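Local atomic coordinates of uric acid oxidase (Arthrobacter globiformis, PDB entry 1VAY), a protein that catalyses the oxidation of uric acid by molecular oxygen to 5-hydroxyisourate, which is then processed to (S)-allantoin. Residues 152-157 with 208-213. Sequence-based numbering, arbitrary orientation.
Sequences EFHGFP and HSLALQ. With AZA (8-azaxanthine), chain I.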
loop_
_atom_site.group_PDB
_atom_site.type_symbol
_atom_site.label_atom_id
_atom_site.label_comp_id
_atom_site.label_asym_id
_atom_site.label_seq_id
_atom_site.Cartn_x
_atom_site.Cartn_y
_atom_site.Cartn_z
ATOM N N GLU A 152 21.300 -22.426 -8.513
ATOM C CA GLU A 152 22.567 -21.957 -9.045
ATOM C C GLU A 152 22.315 -20.949 -10.159
ATOM O O GLU A 152 21.201 -20.846 -10.672
ATOM C CB GLU A 152 23.361 -23.124 -9.634
ATOM C CG GLU A 152 23.660 -24.268 -8.676
ATOM C CD GLU A 152 24.508 -25.360 -9.324
ATOM O OE1 GLU A 152 25.519 -25.021 -9.978
ATOM O OE2 GLU A 152 24.169 -26.556 -9.175
ATOM N N PHE A 153 23.358 -20.199 -10.511
ATOM C CA PHE A 153 23.309 -19.237 -11.607
ATOM C C PHE A 153 24.726 -18.938 -12.065
ATOM O O PHE A 153 25.458 -18.177 -11.426
ATOM C CB PHE A 153 22.627 -17.919 -11.223
ATOM C CG PHE A 153 22.353 -17.026 -12.412
ATOM C CD1 PHE A 153 21.571 -17.484 -13.475
ATOM C CD2 PHE A 153 22.891 -15.741 -12.486
ATOM C CE1 PHE A 153 21.327 -16.675 -14.598
ATOM C CE2 PHE A 153 22.654 -14.921 -13.606
ATOM C CZ PHE A 153 21.869 -15.392 -14.662
ATOM N N HIS A 154 25.102 -19.545 -13.182
ATOM C CA HIS A 154 26.432 -19.367 -13.741
ATOM C C HIS A 154 26.407 -19.609 -15.247
ATOM O O HIS A 154 25.419 -20.107 -15.790
ATOM C CB HIS A 154 27.412 -20.334 -13.061
ATOM C CG HIS A 154 26.904 -21.739 -12.955
ATOM N ND1 HIS A 154 26.854 -22.601 -14.032
ATOM C CD2 HIS A 154 26.421 -22.435 -11.899
ATOM C CE1 HIS A 154 26.365 -23.765 -13.643
ATOM N NE2 HIS A 154 26.094 -23.692 -12.352
ATOM N N GLY A 155 27.495 -19.242 -15.916
ATOM C CA GLY A 155 27.572 -19.440 -17.351
ATOM C C GLY A 155 26.988 -18.303 -18.167
ATOM O O GLY A 155 26.876 -18.417 -19.384
ATOM N N PHE A 156 26.606 -17.211 -17.518
ATOM C CA PHE A 156 26.056 -16.085 -18.263
ATOM C C PHE A 156 27.203 -15.274 -18.861
ATOM O O PHE A 156 28.341 -15.356 -18.394
ATOM C CB PHE A 156 25.198 -15.198 -17.356
ATOM C CG PHE A 156 25.872 -14.809 -16.072
ATOM C CD1 PHE A 156 25.859 -15.669 -14.977
ATOM C CD2 PHE A 156 26.535 -13.590 -15.962
ATOM C CE1 PHE A 156 26.497 -15.320 -13.788
ATOM C CE2 PHE A 156 27.178 -13.232 -14.774
ATOM C CZ PHE A 156 27.158 -14.103 -13.687
ATOM N N PRO A 157 26.925 -14.505 -19.921
ATOM C CA PRO A 157 27.938 -13.679 -20.586
ATOM C C PRO A 157 28.456 -12.594 -19.657
ATOM O O PRO A 157 27.708 -12.054 -18.846
ATOM C CB PRO A 157 27.177 -13.072 -21.760
ATOM C CG PRO A 157 26.073 -14.023 -21.999
ATOM C CD PRO A 157 25.639 -14.405 -20.624
ATOM N N HIS A 208 16.146 -28.723 -9.386
ATOM C CA HIS A 208 17.424 -28.146 -8.996
ATOM C C HIS A 208 17.641 -27.006 -9.984
ATOM O O HIS A 208 18.071 -27.227 -11.116
ATOM C CB HIS A 208 18.561 -29.148 -9.127
ATOM C CG HIS A 208 19.880 -28.582 -8.711
ATOM N ND1 HIS A 208 20.179 -28.296 -7.397
ATOM C CD2 HIS A 208 20.929 -28.138 -9.442
ATOM C CE1 HIS A 208 21.353 -27.693 -7.337
ATOM N NE2 HIS A 208 21.828 -27.584 -8.565
ATOM N N SER A 209 17.350 -25.788 -9.538
ATOM C CA SER A 209 17.420 -24.602 -10.383
ATOM C C SER A 209 18.766 -24.072 -10.852
ATOM O O SER A 209 19.643 -23.778 -10.043
ATOM C CB SER A 209 16.668 -23.462 -9.703
ATOM O OG SER A 209 16.648 -22.323 -10.535
ATOM N N LEU A 210 18.907 -23.935 -12.171
ATOM C CA LEU A 210 20.119 -23.388 -12.770
ATOM C C LEU A 210 19.815 -21.946 -13.174
ATOM O O LEU A 210 20.710 -21.191 -13.567
ATOM C CB LEU A 210 20.548 -24.202 -13.996
ATOM C CG LEU A 210 21.068 -25.621 -13.716
ATOM C CD1 LEU A 210 21.578 -26.260 -15.006
ATOM C CD2 LEU A 210 22.194 -25.557 -12.698
ATOM N N ALA A 211 18.540 -21.579 -13.067
ATOM C CA ALA A 211 18.072 -20.235 -13.389
ATOM C C ALA A 211 16.565 -20.125 -13.144
ATOM O O ALA A 211 15.824 -21.098 -13.317
ATOM C CB ALA A 211 18.395 -19.898 -14.840
ATOM N N LEU A 212 16.108 -18.944 -12.736
ATOM C CA LEU A 212 14.685 -18.759 -12.480
ATOM C C LEU A 212 13.921 -19.120 -13.759
ATOM O O LEU A 212 12.799 -19.622 -13.698
ATOM C CB LEU A 212 14.386 -17.311 -12.078
ATOM C CG LEU A 212 13.235 -17.100 -11.079
ATOM C CD1 LEU A 212 12.880 -15.619 -11.019
ATOM C CD2 LEU A 212 12.022 -17.906 -11.482
ATOM N N GLN A 213 14.540 -18.858 -14.908
ATOM C CA GLN A 213 13.950 -19.181 -16.201
ATOM C C GLN A 213 13.676 -20.692 -16.290
ATOM O O GLN A 213 12.579 -21.104 -16.638
ATOM C CB GLN A 213 14.889 -18.757 -17.347
ATOM C CG GLN A 213 14.897 -17.251 -17.658
ATOM C CD GLN A 213 15.863 -16.463 -16.786
ATOM O OE1 GLN A 213 16.090 -16.810 -15.635
ATOM N NE2 GLN A 213 16.421 -15.385 -17.335
HETATM N N1 AZA I . 18.096 -15.352 -13.947
HETATM C C2 AZA I . 18.472 -15.919 -12.752
HETATM O O2 AZA I . 18.037 -16.995 -12.406
HETATM N N3 AZA I . 19.342 -15.255 -11.946
HETATM C C4 AZA I . 19.822 -14.079 -12.321
HETATM C C5 AZA I . 19.465 -13.491 -13.510
HETATM C C6 AZA I . 18.530 -14.140 -14.429
HETATM O O6 AZA I . 18.127 -13.723 -15.516
HETATM N N7 AZA I . 20.104 -12.327 -13.602
HETATM N N8 AZA I . 20.819 -12.268 -12.461
HETATM N N9 AZA I . 20.673 -13.322 -11.650
HETATM O O HOH W 1 18.614 -20.634 -9.809
HETATM O O HOH W 2 23.401 -21.692 -13.567
#
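The carboxylate of Glu-152 is held by two histidines, one on each oxygen. His-208 NE2 donates to Glu-152 OE2 over 2.6 Å in an almost straight bond (176°) that lies in the His-208 ring plane and meets OE2 on its anti side, while His-154 NE2 reaches Glu-152 OE1 (2.8 Å) from above the carboxylate plane. An extended chain beyond CG carries the acid alongside Leu-210, whose CD2 lies 4.1 Å from Glu-152 CB. The backbones join through Glu-152 N and Ser-209 O, and two waters extend the link: one bridges Glu-152 O and Ser-209 OG, itself hydrogen-bonded to Thr-215 OG1, the other His-154 N and Leu-210 O. Together the segments build one side of the uricase active site, where Arg-170 and Thr-57 N of the second subunit also bind the ligand. With CG anti to the backbone N (chi1 -170°), the Phe-153 ring lies face-on against 8-azaxanthine, whose N3 is 3.3 Å above the ring plane, over its centre; Ala-211 CB meets the ring edge. Were Phe-153 replaced by alanine, the ligand would probably be less firmly held without its stacking partner. At helix 212-226, Leu-212 N donates to AZA O2 (2.8 Å), and Gln-213 OE1 accepts from AZA N1 while NE2 donates to O6.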